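Local atomic coordinates of NAD-dependent epimerase/dehydratase domain-containing protein (Ruegeria pomeroyi DSS-3, PDB entry 3IUS), a protein that is of unknown function but probably binds NAD(P) through a Rossmann-type domain, as do relatives in the NAD-dependent epimerase/dehydratase family. Residues G28-G33 with G48-L53; L9-G14 with E57-D62; T16-S21 with E42-S47; T34-D39 with L53-E58. All coordinates share one frame; numbering follows the deposited sequence.

Interaction 1: G28-G33 with G48-L53; sequences GWRIIG and GAEPLL
Arg30 grips Glu50 side-on with two nitrogens, one to each carboxylate oxygen. Arg30 NE gives a salt bridge to Glu50 OE1 at 2.8 Å. Arg30 NH2 donates to Glu50 OE2 at 3.0 Å, on the syn lone pair, while OE1 is met from above the carboxylate plane. The two flat groups are therefore twisted, 38° apart. Ile32 CD1 lies over one face of the guanidinium, 3.7 Å above its plane. Arg30 reaches this place because CG is anti to the backbone N (chi1 177°) and the chain runs extended to NE. On the sheet face that carries Ile32 and Glu50, Ile32 CG2 meets Leu52 CD1 at 3.5 Å. On the opposite sheet face Ile31 CG2 touches Ala49 CB at 3.6 Å, with Ile44 and His13 packing on Ala49. Behind these side chains two parallel strands hold the register. Glu50 N bonds to Ile31 O at 2.8 Å, Gly33 N to Glu50 O, and Leu52 N to Gly33 O. A water bridges Ile31 N and Gly48 O near the start of the pairing. The pair closes the beta-alpha-beta unit of strand 30-35, helix 41-46 and strand 49-53. The ion pair should partly neutralise both charges and fix the rotation of the Glu50 carboxylate.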
loop_
_atom_site.group_PDB
_atom_site.type_symbol
_atom_site.label_atom_id
_atom_site.label_comp_id
_atom_site.label_asym_id
_atom_site.label_seq_id
_atom_site.Cartn_x
_atom_site.Cartn_y
_atom_site.Cartn_z
ATOM N N GLY A 28 18.173 10.478 -11.026
ATOM C CA GLY A 28 18.344 10.410 -12.467
ATOM C C GLY A 28 17.275 9.608 -13.180
ATOM O O GLY A 28 17.288 9.496 -14.405
ATOM N N TRP A 29 16.348 9.043 -12.413
ATOM C CA TRP A 29 15.250 8.270 -12.983
ATOM C C TRP A 29 14.278 9.138 -13.771
ATOM O O TRP A 29 14.028 10.291 -13.417
ATOM C CB TRP A 29 14.477 7.549 -11.874
ATOM C CG TRP A 29 15.171 6.350 -11.333
ATOM C CD1 TRP A 29 16.238 6.333 -10.482
ATOM C CD2 TRP A 29 14.846 4.982 -11.597
ATOM N NE1 TRP A 29 16.599 5.039 -10.201
ATOM C CE2 TRP A 29 15.758 4.190 -10.873
ATOM C CE3 TRP A 29 13.869 4.348 -12.373
ATOM C CZ2 TRP A 29 15.724 2.796 -10.902
ATOM C CZ3 TRP A 29 13.838 2.965 -12.402
ATOM C CH2 TRP A 29 14.759 2.205 -11.671
ATOM N N ARG A 30 13.728 8.575 -14.841
ATOM C CA ARG A 30 12.583 9.176 -15.502
ATOM C C ARG A 30 11.325 8.457 -15.026
ATOM O O ARG A 30 11.236 7.236 -15.124
ATOM C CB ARG A 30 12.701 9.062 -17.020
ATOM C CG ARG A 30 11.489 9.607 -17.758
ATOM C CD ARG A 30 11.521 9.278 -19.237
ATOM N NE ARG A 30 10.348 9.815 -19.917
ATOM C CZ ARG A 30 9.830 9.307 -21.029
ATOM N NH1 ARG A 30 10.384 8.244 -21.596
ATOM N NH2 ARG A 30 8.756 9.863 -21.572
ATOM N N ILE A 31 10.365 9.211 -14.494
ATOM C CA ILE A 31 9.104 8.632 -14.039
ATOM C C ILE A 31 7.917 9.201 -14.815
ATOM O O ILE A 31 7.836 10.409 -15.056
ATOM C CB ILE A 31 8.864 8.853 -12.521
ATOM C CG1 ILE A 31 10.055 8.359 -11.696
ATOM C CG2 ILE A 31 7.591 8.151 -12.074
ATOM C CD1 ILE A 31 11.157 9.377 -11.563
ATOM N N ILE A 32 7.012 8.311 -15.205
ATOM C CA ILE A 32 5.768 8.672 -15.873
ATOM C C ILE A 32 4.609 8.179 -15.011
ATOM O O ILE A 32 4.510 6.987 -14.724
ATOM C CB ILE A 32 5.679 8.001 -17.253
ATOM C CG1 ILE A 32 6.912 8.344 -18.089
ATOM C CG2 ILE A 32 4.393 8.399 -17.974
ATOM C CD1 ILE A 32 7.082 7.462 -19.305
ATOM N N GLY A 33 3.741 9.089 -14.578
ATOM C CA GLY A 33 2.657 8.713 -13.688
ATOM C C GLY A 33 1.289 8.989 -14.280
ATOM O O GLY A 33 1.057 10.053 -14.857
ATOM N N GLY A 48 7.603 14.732 -9.377
ATOM C CA GLY A 48 8.748 14.416 -10.215
ATOM C C GLY A 48 8.451 13.486 -11.374
ATOM O O GLY A 48 9.373 12.981 -12.018
ATOM N N ALA A 49 7.168 13.265 -11.646
ATOM C CA ALA A 49 6.754 12.391 -12.737
ATOM C C ALA A 49 6.056 13.169 -13.852
ATOM O O ALA A 49 5.409 14.188 -13.604
ATOM C CB ALA A 49 5.841 11.284 -12.213
ATOM N N GLU A 50 6.206 12.688 -15.082
ATOM C CA GLU A 50 5.454 13.202 -16.227
ATOM C C GLU A 50 4.008 12.714 -16.166
ATOM O O GLU A 50 3.759 11.510 -16.252
ATOM C CB GLU A 50 6.080 12.712 -17.530
ATOM C CG GLU A 50 7.544 13.061 -17.699
ATOM C CD GLU A 50 8.170 12.355 -18.887
ATOM O OE1 GLU A 50 9.416 12.326 -18.973
ATOM O OE2 GLU A 50 7.415 11.828 -19.730
ATOM N N PRO A 51 3.048 13.646 -16.040
ATOM C CA PRO A 51 1.642 13.281 -15.827
ATOM C C PRO A 51 0.963 12.795 -17.102
ATOM O O PRO A 51 1.102 13.423 -18.156
ATOM C CB PRO A 51 0.990 14.601 -15.379
ATOM C CG PRO A 51 2.097 15.628 -15.327
ATOM C CD PRO A 51 3.223 15.101 -16.153
ATOM N N LEU A 52 0.236 11.687 -16.999
ATOM C CA LEU A 52 -0.578 11.184 -18.095
ATOM C C LEU A 52 -2.007 10.984 -17.624
ATOM O O LEU A 52 -2.238 10.469 -16.530
ATOM C CB LEU A 52 -0.036 9.849 -18.606
ATOM C CG LEU A 52 1.193 9.840 -19.506
ATOM C CD1 LEU A 52 1.490 8.414 -19.930
ATOM C CD2 LEU A 52 0.959 10.725 -20.718
ATOM N N LEU A 53 -2.965 11.381 -18.454
ATOM C CA LEU A 53 -4.368 11.139 -18.166
ATOM C C LEU A 53 -4.767 9.769 -18.706
ATOM O O LEU A 53 -4.607 9.499 -19.895
ATOM C CB LEU A 53 -5.235 12.234 -18.792
ATOM C CG LEU A 53 -6.723 12.269 -18.439
ATOM C CD1 LEU A 53 -6.925 12.378 -16.933
ATOM C CD2 LEU A 53 -7.397 13.426 -19.162
HETATM O O HOH W 1 10.738 12.081 -13.958
#

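Interaction 2: L9-G14 with E57-D62; sequences LSFGHG and EEPSLD
Leu9 and Leu61 are the closest backbone points, 7.9 Å apart between CA atoms, so the C-terminal half of strand 7-11 meets the loop 57-62 through side chains and not as a paired strand. Leu9 CD2 does most of the touching. It packs on Leu61 CD2 at 3.7 Å, the two side chains crossing at about a right angle. The same methyl lies 3.8 Å from Ser60 O and 4.3 Å from Pro59 CB. Leu9 CG is anti to its own N (chi1 176°), which sends CD2 across to the loop. Phe11 adds a second apolar contact: its CE1 comes to 4.1 Å from Pro59 CG, at an oblique angle to the ring. Strand 7-11 leads into a glycine-rich turn with Gly12 and Gly14, consistent with the dinucleotide-binding loop of a Rossmann fold. Ser10 OG, near the end of the strand, and His13 ND1 of the turn are 2.9 Å apart in a hydrogen bond, with the serine oxygen in the plane of the imidazole. In the loop, Asp62 N donates to Ser60 OG at 3.2 Å, an ST turn. Val80 and Leu84 of helix 79-90 also pack on Phe11, and Trp54 on Pro59.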
loop_
_atom_site.group_PDB
_atom_site.type_symbol
_atom_site.label_atom_id
_atom_site.label_comp_id
_atom_site.label_asym_id
_atom_site.label_seq_id
_atom_site.Cartn_x
_atom_site.Cartn_y
_atom_site.Cartn_z
ATOM N N LEU A 9 7.188 3.516 -15.408
ATOM C CA LEU A 9 5.802 3.885 -15.672
ATOM C C LEU A 9 4.938 3.457 -14.486
ATOM O O LEU A 9 4.893 2.282 -14.121
ATOM C CB LEU A 9 5.307 3.248 -16.970
ATOM C CG LEU A 9 3.840 3.458 -17.365
ATOM C CD1 LEU A 9 3.457 4.933 -17.320
ATOM C CD2 LEU A 9 3.575 2.870 -18.739
ATOM N N SER A 10 4.261 4.425 -13.881
ATOM C CA SER A 10 3.529 4.200 -12.649
ATOM C C SER A 10 2.039 4.436 -12.894
ATOM O O SER A 10 1.610 5.574 -13.096
ATOM C CB SER A 10 4.069 5.154 -11.577
ATOM O OG SER A 10 3.288 5.157 -10.399
ATOM N N PHE A 11 1.259 3.356 -12.905
ATOM C CA PHE A 11 -0.182 3.446 -13.136
ATOM C C PHE A 11 -0.891 3.790 -11.839
ATOM O O PHE A 11 -0.712 3.110 -10.825
ATOM C CB PHE A 11 -0.735 2.123 -13.676
ATOM C CG PHE A 11 -0.245 1.773 -15.047
ATOM C CD1 PHE A 11 -0.925 2.210 -16.174
ATOM C CD2 PHE A 11 0.889 0.997 -15.211
ATOM C CE1 PHE A 11 -0.477 1.882 -17.443
ATOM C CE2 PHE A 11 1.343 0.667 -16.470
ATOM C CZ PHE A 11 0.664 1.114 -17.587
ATOM N N GLY A 12 -1.713 4.830 -11.871
ATOM C CA GLY A 12 -2.369 5.294 -10.665
ATOM C C GLY A 12 -1.333 5.853 -9.713
ATOM O O GLY A 12 -1.243 5.443 -8.556
ATOM N N HIS A 13 -0.537 6.788 -10.223
ATOM C CA HIS A 13 0.531 7.426 -9.464
ATOM C C HIS A 13 -0.045 8.294 -8.350
ATOM O O HIS A 13 -0.205 9.502 -8.516
ATOM C CB HIS A 13 1.361 8.294 -10.402
ATOM C CG HIS A 13 2.675 8.726 -9.830
ATOM N ND1 HIS A 13 3.788 7.912 -9.822
ATOM C CD2 HIS A 13 3.063 9.898 -9.272
ATOM C CE1 HIS A 13 4.800 8.559 -9.272
ATOM N NE2 HIS A 13 4.387 9.766 -8.930
ATOM N N GLY A 14 -0.345 7.674 -7.213
ATOM C CA GLY A 14 -0.982 8.375 -6.111
ATOM C C GLY A 14 -0.079 8.579 -4.908
ATOM O O GLY A 14 1.130 8.739 -5.044
ATOM N N GLU A 57 -5.821 8.354 -23.806
ATOM C CA GLU A 57 -4.880 7.763 -24.739
ATOM C C GLU A 57 -4.117 6.651 -24.038
ATOM O O GLU A 57 -3.914 6.691 -22.827
ATOM C CB GLU A 57 -3.919 8.811 -25.305
ATOM C CG GLU A 57 -4.562 9.760 -26.313
ATOM C CD GLU A 57 -5.303 9.031 -27.433
ATOM O OE1 GLU A 57 -5.005 7.840 -27.688
ATOM O OE2 GLU A 57 -6.189 9.656 -28.059
ATOM N N GLU A 58 -3.715 5.645 -24.802
ATOM C CA GLU A 58 -2.955 4.539 -24.255
ATOM C C GLU A 58 -1.557 5.025 -23.891
ATOM O O GLU A 58 -0.870 5.617 -24.719
ATOM C CB GLU A 58 -2.887 3.411 -25.284
ATOM C CG GLU A 58 -2.066 2.215 -24.862
ATOM C CD GLU A 58 -2.129 1.088 -25.879
ATOM O OE1 GLU A 58 -1.126 0.355 -26.024
ATOM O OE2 GLU A 58 -3.184 0.943 -26.538
ATOM N N PRO A 59 -1.136 4.799 -22.635
ATOM C CA PRO A 59 0.229 5.157 -22.238
ATOM C C PRO A 59 1.235 4.347 -23.049
ATOM O O PRO A 59 1.022 3.152 -23.263
ATOM C CB PRO A 59 0.289 4.740 -20.763
ATOM C CG PRO A 59 -1.131 4.659 -20.321
ATOM C CD PRO A 59 -1.902 4.216 -21.523
ATOM N N SER A 60 2.308 4.987 -23.499
ATOM C CA SER A 60 3.326 4.296 -24.282
ATOM C C SER A 60 4.262 3.470 -23.408
ATOM O O SER A 60 4.616 3.875 -22.303
ATOM C CB SER A 60 4.146 5.288 -25.099
ATOM O OG SER A 60 5.170 4.607 -25.807
ATOM N N LEU A 61 4.672 2.312 -23.918
ATOM C CA LEU A 61 5.581 1.437 -23.188
ATOM C C LEU A 61 6.990 1.537 -23.741
ATOM O O LEU A 61 7.899 0.860 -23.265
ATOM C CB LEU A 61 5.099 -0.017 -23.239
ATOM C CG LEU A 61 3.821 -0.319 -22.457
ATOM C CD1 LEU A 61 3.322 -1.734 -22.730
ATOM C CD2 LEU A 61 4.054 -0.102 -20.971
ATOM N N ASP A 62 7.174 2.388 -24.746
ATOM C CA ASP A 62 8.493 2.558 -25.341
ATOM C C ASP A 62 9.495 3.113 -24.340
ATOM O O ASP A 62 9.248 4.138 -23.692
ATOM C CB ASP A 62 8.447 3.469 -26.565
ATOM C CG ASP A 62 9.793 3.559 -27.261
ATOM O OD1 ASP A 62 10.320 2.501 -27.668
ATOM O OD2 ASP A 62 10.330 4.681 -27.389
#

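Interaction 3: T16-S21 with E42-S47; sequences TARVLS and EAIRAS. With EDO (1,2-ethanediol), chain E.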
loop_
_atom_site.group_PDB
_atom_site.type_symbol
_atom_site.label_atom_id
_atom_site.label_comp_id
_atom_site.label_asym_id
_atom_site.label_seq_id
_atom_site.Cartn_x
_atom_site.Cartn_y
_atom_site.Cartn_z
ATOM N N THR A 16 1.297 6.799 -2.453
ATOM C CA THR A 16 2.480 5.963 -2.274
ATOM C C THR A 16 3.516 6.161 -3.376
ATOM O O THR A 16 4.689 6.399 -3.095
ATOM C CB THR A 16 2.098 4.471 -2.186
ATOM O OG1 THR A 16 1.347 4.246 -0.987
ATOM C CG2 THR A 16 3.336 3.584 -2.176
ATOM N N ALA A 17 3.085 6.054 -4.627
ATOM C CA ALA A 17 3.999 6.159 -5.764
ATOM C C ALA A 17 4.701 7.522 -5.830
ATOM O O ALA A 17 5.828 7.623 -6.304
ATOM C CB ALA A 17 3.256 5.870 -7.067
ATOM N N ARG A 18 4.033 8.567 -5.347
ATOM C CA ARG A 18 4.615 9.909 -5.341
ATOM C C ARG A 18 5.793 10.041 -4.379
ATOM O O ARG A 18 6.752 10.760 -4.666
ATOM C CB ARG A 18 3.546 10.965 -5.046
ATOM C CG ARG A 18 2.605 11.170 -6.216
ATOM C CD ARG A 18 1.382 11.972 -5.836
ATOM N NE ARG A 18 0.312 11.744 -6.801
ATOM C CZ ARG A 18 -0.861 12.365 -6.787
ATOM N NH1 ARG A 18 -1.122 13.268 -5.850
ATOM N NH2 ARG A 18 -1.771 12.081 -7.712
ATOM N N VAL A 19 5.730 9.359 -3.239
ATOM C CA VAL A 19 6.857 9.382 -2.319
ATOM C C VAL A 19 8.052 8.683 -2.954
ATOM O O VAL A 19 9.184 9.141 -2.814
ATOM C CB VAL A 19 6.533 8.753 -0.949
ATOM C CG1 VAL A 19 5.276 9.374 -0.362
ATOM C CG2 VAL A 19 6.398 7.252 -1.064
ATOM N N LEU A 20 7.796 7.596 -3.672
ATOM C CA LEU A 20 8.859 6.894 -4.380
ATOM C C LEU A 20 9.455 7.782 -5.464
ATOM O O LEU A 20 10.675 7.910 -5.562
ATOM C CB LEU A 20 8.332 5.606 -5.003
ATOM C CG LEU A 20 9.349 4.849 -5.858
ATOM C CD1 LEU A 20 10.572 4.468 -5.037
ATOM C CD2 LEU A 20 8.706 3.624 -6.490
ATOM N N SER A 21 8.598 8.393 -6.279
ATOM C CA SER A 21 9.081 9.244 -7.371
ATOM C C SER A 21 9.911 10.444 -6.881
ATOM O O SER A 21 10.913 10.806 -7.501
ATOM C CB SER A 21 7.946 9.660 -8.327
ATOM O OG SER A 21 6.987 10.498 -7.702
ATOM N N GLU A 42 -1.228 18.159 -11.856
ATOM C CA GLU A 42 -0.339 19.064 -11.134
ATOM C C GLU A 42 0.456 18.341 -10.057
ATOM O O GLU A 42 1.685 18.439 -9.996
ATOM C CB GLU A 42 -1.179 20.151 -10.464
ATOM C CG GLU A 42 -0.577 21.533 -10.488
ATOM C CD GLU A 42 -1.061 22.339 -11.673
ATOM O OE1 GLU A 42 -1.594 23.450 -11.459
ATOM O OE2 GLU A 42 -0.926 21.852 -12.816
ATOM N N ALA A 43 -0.261 17.624 -9.197
ATOM C CA ALA A 43 0.348 16.900 -8.087
ATOM C C ALA A 43 1.326 15.838 -8.580
ATOM O O ALA A 43 2.369 15.614 -7.973
ATOM C CB ALA A 43 -0.724 16.272 -7.214
ATOM N N ILE A 44 0.985 15.188 -9.685
ATOM C CA ILE A 44 1.870 14.184 -10.260
ATOM C C ILE A 44 3.167 14.822 -10.755
ATOM O O ILE A 44 4.257 14.316 -10.488
ATOM C CB ILE A 44 1.178 13.401 -11.391
ATOM C CG1 ILE A 44 0.089 12.499 -10.804
ATOM C CG2 ILE A 44 2.188 12.553 -12.168
ATOM C CD1 ILE A 44 -0.720 11.754 -11.840
ATOM N N ARG A 45 3.048 15.940 -11.465
ATOM C CA ARG A 45 4.224 16.654 -11.949
ATOM C C ARG A 45 5.136 17.066 -10.792
ATOM O O ARG A 45 6.348 16.861 -10.842
ATOM C CB ARG A 45 3.813 17.872 -12.780
ATOM C CG ARG A 45 4.977 18.752 -13.206
ATOM C CD ARG A 45 4.550 19.791 -14.235
ATOM N NE ARG A 45 4.340 19.201 -15.556
ATOM C CZ ARG A 45 3.153 19.017 -16.125
ATOM N NH1 ARG A 45 2.043 19.385 -15.497
ATOM N NH2 ARG A 45 3.075 18.468 -17.330
ATOM N N ALA A 46 4.545 17.641 -9.748
ATOM C CA ALA A 46 5.300 18.064 -8.570
ATOM C C ALA A 46 6.054 16.916 -7.889
ATOM O O ALA A 46 7.065 17.139 -7.222
ATOM C CB ALA A 46 4.378 18.760 -7.569
ATOM N N SER A 47 5.551 15.693 -8.050
ATOM C CA SER A 47 6.166 14.519 -7.441
ATOM C C SER A 47 7.328 14.022 -8.288
ATOM O O SER A 47 7.963 13.017 -7.963
ATOM C CB SER A 47 5.144 13.398 -7.266
ATOM O OG SER A 47 4.908 12.731 -8.494
HETATM C C1 EDO E . 9.323 11.489 0.044
HETATM O O1 EDO E . 10.192 10.846 -0.966
HETATM C C2 EDO E . 8.405 12.561 -0.470
HETATM O O2 EDO E . 7.064 12.895 -0.195
#
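Ser21 and Ser47 meet where the backbones are closest, with the CA atoms of Arg18 and Ser47 5.3 Å apart. This side of the contact is tightly packed. Ser21 OG lies 2.7 Å from Ser47 O, and Arg18 O competes for the same proton. Ser47 OG donates to Ile44 O at 2.6 Å, tying the serine back to the last turn of the helix just before it. Both hydroxyls also bond to His13 NE2, which gives these buried polar atoms a common partner. Alongside, Arg18 CG packs on Ser47 CB at 3.5 Å. The extended Arg18 chain then leads its guanidinium across the side of helix 41-46 at Ala43 and Ile44, where Ile44 N and the Ala43 carbonyl carbon lie over one face. Arg18 NH1 is 3.3 Å from Ala43 CB, and Arg18 NH2 is 3.6 Å from Ile44 CG1. These are packing contacts; polar partners include His13 O for NE and Gln40 OE1 for NH2.

The loose side is the outward one. Val19, partly exposed, points away from segment 42-47. Here an ethanediol, probably from the crystallisation liquor, donates through O1 to Val19 O at 2.7 Å.

Helix 185-197 packs on Val19 and Leu20. Ser21 rests on Ile31 of strand 30-35, and Ile44 on Ala49 and Pro51 of strand 49-53.

Interaction 4: T34-D39 with L53-E58; sequences TSRNPD and LWPGEE. With FMT (formic acid), chain D.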
loop_
_atom_site.group_PDB
_atom_site.type_symbol
_atom_site.label_atom_id
_atom_site.label_comp_id
_atom_site.label_asym_id
_atom_site.label_seq_id
_atom_site.Cartn_x
_atom_site.Cartn_y
_atom_site.Cartn_z
ATOM N N THR A 34 0.378 8.035 -14.134
ATOM C CA THR A 34 -0.967 8.197 -14.671
ATOM C C THR A 34 -1.997 8.451 -13.576
ATOM O O THR A 34 -1.814 8.063 -12.417
ATOM C CB THR A 34 -1.420 6.967 -15.468
ATOM O OG1 THR A 34 -1.978 5.995 -14.575
ATOM C CG2 THR A 34 -0.243 6.351 -16.230
ATOM N N SER A 35 -3.080 9.111 -13.962
ATOM C CA SER A 35 -4.243 9.274 -13.099
ATOM C C SER A 35 -5.483 9.358 -13.970
ATOM O O SER A 35 -5.418 9.808 -15.110
ATOM C CB SER A 35 -4.118 10.534 -12.248
ATOM O OG SER A 35 -5.289 10.729 -11.469
ATOM N N ARG A 36 -6.614 8.911 -13.443
ATOM C CA ARG A 36 -7.861 9.071 -14.171
ATOM C C ARG A 36 -8.512 10.390 -13.783
ATOM O O ARG A 36 -9.511 10.797 -14.366
ATOM C CB ARG A 36 -8.805 7.895 -13.923
ATOM C CG ARG A 36 -9.542 7.913 -12.599
ATOM C CD ARG A 36 -10.700 6.920 -12.661
ATOM N NE ARG A 36 -10.295 5.698 -13.351
ATOM C CZ ARG A 36 -11.074 5.009 -14.178
ATOM N NH1 ARG A 36 -10.611 3.913 -14.765
ATOM N NH2 ARG A 36 -12.308 5.415 -14.433
ATOM N N ASN A 37 -7.926 11.059 -12.799
ATOM C CA ASN A 37 -8.433 12.350 -12.347
ATOM C C ASN A 37 -7.631 13.499 -12.944
ATOM O O ASN A 37 -6.470 13.707 -12.584
ATOM C CB ASN A 37 -8.418 12.422 -10.817
ATOM C CG ASN A 37 -9.005 13.716 -10.285
ATOM O OD1 ASN A 37 -9.288 14.644 -11.042
ATOM N ND2 ASN A 37 -9.187 13.783 -8.971
ATOM N N PRO A 38 -8.249 14.252 -13.864
ATOM C CA PRO A 38 -7.567 15.354 -14.555
ATOM C C PRO A 38 -7.045 16.435 -13.604
ATOM O O PRO A 38 -6.138 17.178 -13.979
ATOM C CB PRO A 38 -8.648 15.925 -15.482
ATOM C CG PRO A 38 -9.945 15.404 -14.960
ATOM C CD PRO A 38 -9.654 14.103 -14.286
ATOM N N ASP A 39 -7.598 16.521 -12.397
ATOM C CA ASP A 39 -7.168 17.553 -11.454
ATOM C C ASP A 39 -5.935 17.127 -10.656
ATOM O O ASP A 39 -5.494 17.839 -9.755
ATOM C CB ASP A 39 -8.313 17.969 -10.518
ATOM C CG ASP A 39 -8.519 16.999 -9.362
ATOM O OD1 ASP A 39 -9.457 17.212 -8.562
ATOM O OD2 ASP A 39 -7.746 16.024 -9.245
ATOM N N LEU A 53 -2.965 11.381 -18.454
ATOM C CA LEU A 53 -4.368 11.139 -18.166
ATOM C C LEU A 53 -4.767 9.769 -18.706
ATOM O O LEU A 53 -4.607 9.499 -19.895
ATOM C CB LEU A 53 -5.235 12.234 -18.792
ATOM C CG LEU A 53 -6.723 12.269 -18.439
ATOM C CD1 LEU A 53 -6.925 12.378 -16.933
ATOM C CD2 LEU A 53 -7.397 13.426 -19.162
ATOM N N TRP A 54 -5.270 8.906 -17.827
ATOM C CA TRP A 54 -5.686 7.558 -18.214
ATOM C C TRP A 54 -6.739 7.013 -17.243
ATOM O O TRP A 54 -6.520 7.015 -16.031
ATOM C CB TRP A 54 -4.469 6.627 -18.284
ATOM C CG TRP A 54 -4.758 5.323 -18.956
ATOM C CD1 TRP A 54 -4.902 5.107 -20.295
ATOM C CD2 TRP A 54 -4.944 4.053 -18.321
ATOM N NE1 TRP A 54 -5.164 3.781 -20.534
ATOM C CE2 TRP A 54 -5.197 3.112 -19.339
ATOM C CE3 TRP A 54 -4.926 3.621 -16.991
ATOM C CZ2 TRP A 54 -5.428 1.765 -19.069
ATOM C CZ3 TRP A 54 -5.158 2.282 -16.725
ATOM C CH2 TRP A 54 -5.407 1.371 -17.759
ATOM N N PRO A 55 -7.885 6.528 -17.760
ATOM C CA PRO A 55 -8.317 6.326 -19.152
ATOM C C PRO A 55 -8.203 7.539 -20.065
ATOM O O PRO A 55 -8.394 8.681 -19.648
ATOM C CB PRO A 55 -9.793 5.941 -19.002
ATOM C CG PRO A 55 -9.863 5.290 -17.684
ATOM C CD PRO A 55 -8.899 6.037 -16.810
ATOM N N GLY A 56 -7.906 7.263 -21.329
ATOM C CA GLY A 56 -7.753 8.286 -22.344
ATOM C C GLY A 56 -6.911 7.686 -23.450
ATOM O O GLY A 56 -7.238 6.618 -23.970
ATOM N N GLU A 57 -5.821 8.354 -23.806
ATOM C CA GLU A 57 -4.880 7.763 -24.739
ATOM C C GLU A 57 -4.117 6.651 -24.038
ATOM O O GLU A 57 -3.914 6.691 -22.827
ATOM C CB GLU A 57 -3.919 8.811 -25.305
ATOM C CG GLU A 57 -4.562 9.760 -26.313
ATOM C CD GLU A 57 -5.303 9.031 -27.433
ATOM O OE1 GLU A 57 -5.005 7.840 -27.688
ATOM O OE2 GLU A 57 -6.189 9.656 -28.059
ATOM N N GLU A 58 -3.715 5.645 -24.802
ATOM C CA GLU A 58 -2.955 4.539 -24.255
ATOM C C GLU A 58 -1.557 5.025 -23.891
ATOM O O GLU A 58 -0.870 5.617 -24.719
ATOM C CB GLU A 58 -2.887 3.411 -25.284
ATOM C CG GLU A 58 -2.066 2.215 -24.862
ATOM C CD GLU A 58 -2.129 1.088 -25.879
ATOM O OE1 GLU A 58 -1.126 0.355 -26.024
ATOM O OE2 GLU A 58 -3.184 0.943 -26.538
HETATM C C FMT D . -3.396 9.837 -8.946
HETATM O O1 FMT D . -4.454 10.410 -8.682
HETATM O O2 FMT D . -3.315 8.732 -9.483
HETATM O O HOH W 2 -4.774 6.243 -13.990
#
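Trp54 N donates to Ser35 O at 2.9 Å in a nearly straight bond (175°). It is the last link of the parallel pairing, where Ser35 is bridged with Leu53. A water extends the polar contact: it donates to Trp54 O and is bonded to Thr34 OG1 at 2.9 Å, lying at the edge of the indole, in plane. Thr34 OG1 also accepts from Gly12 N of the glycine-rich turn. Both segments leave the C-terminal ends of the sheet strands here, the end at which Rossmann folds bind their dinucleotide. An ST turn shapes segment 34-39 as it departs, with Asn37 N donating to Ser35 OG. Ser35 OG itself donates to O1 of a formic acid molecule, probably from the crystallisation liquor, at 2.9 Å. The remaining contacts are packing. Arg36 lays a guanidinium face over Pro55, with NH1 3.3 Å from Pro55 CG; the bend of its chain at chi3 (40°) turns the group onto the ring. A cis peptide bond precedes Pro55. Leu53 CD1 reaches back to Ser35 O at 3.5 Å and Pro38 CD at 4.2 Å. The CB atoms of Thr34 and Trp54 meet at 4.2 Å, while Ala83 and Leu84 of helix 79-90 pack on Trp54.

From the N terminus, strand 7-11 and its glycine-rich turn open interaction 2, which closes the longest loop when residues 57-62 come back beside Leu9. Interactions 1 and 3 lie wholly within that loop. Helix 15-24 begins interaction 3, and helix 41-46 closes it. Strand 30-35 starts inside interaction 3 and pairs with strand 49-53 beyond it, so interactions 1 and 3 cross. Interaction 4 continues the pairing of interaction 1 past the strand ends, shares Leu53 with it, and crosses both interactions 1 and 3. It ends on the same loop as interaction 2, sharing Glu57 and Glu58. Together they tie three neighbouring strands to the two helices beside them.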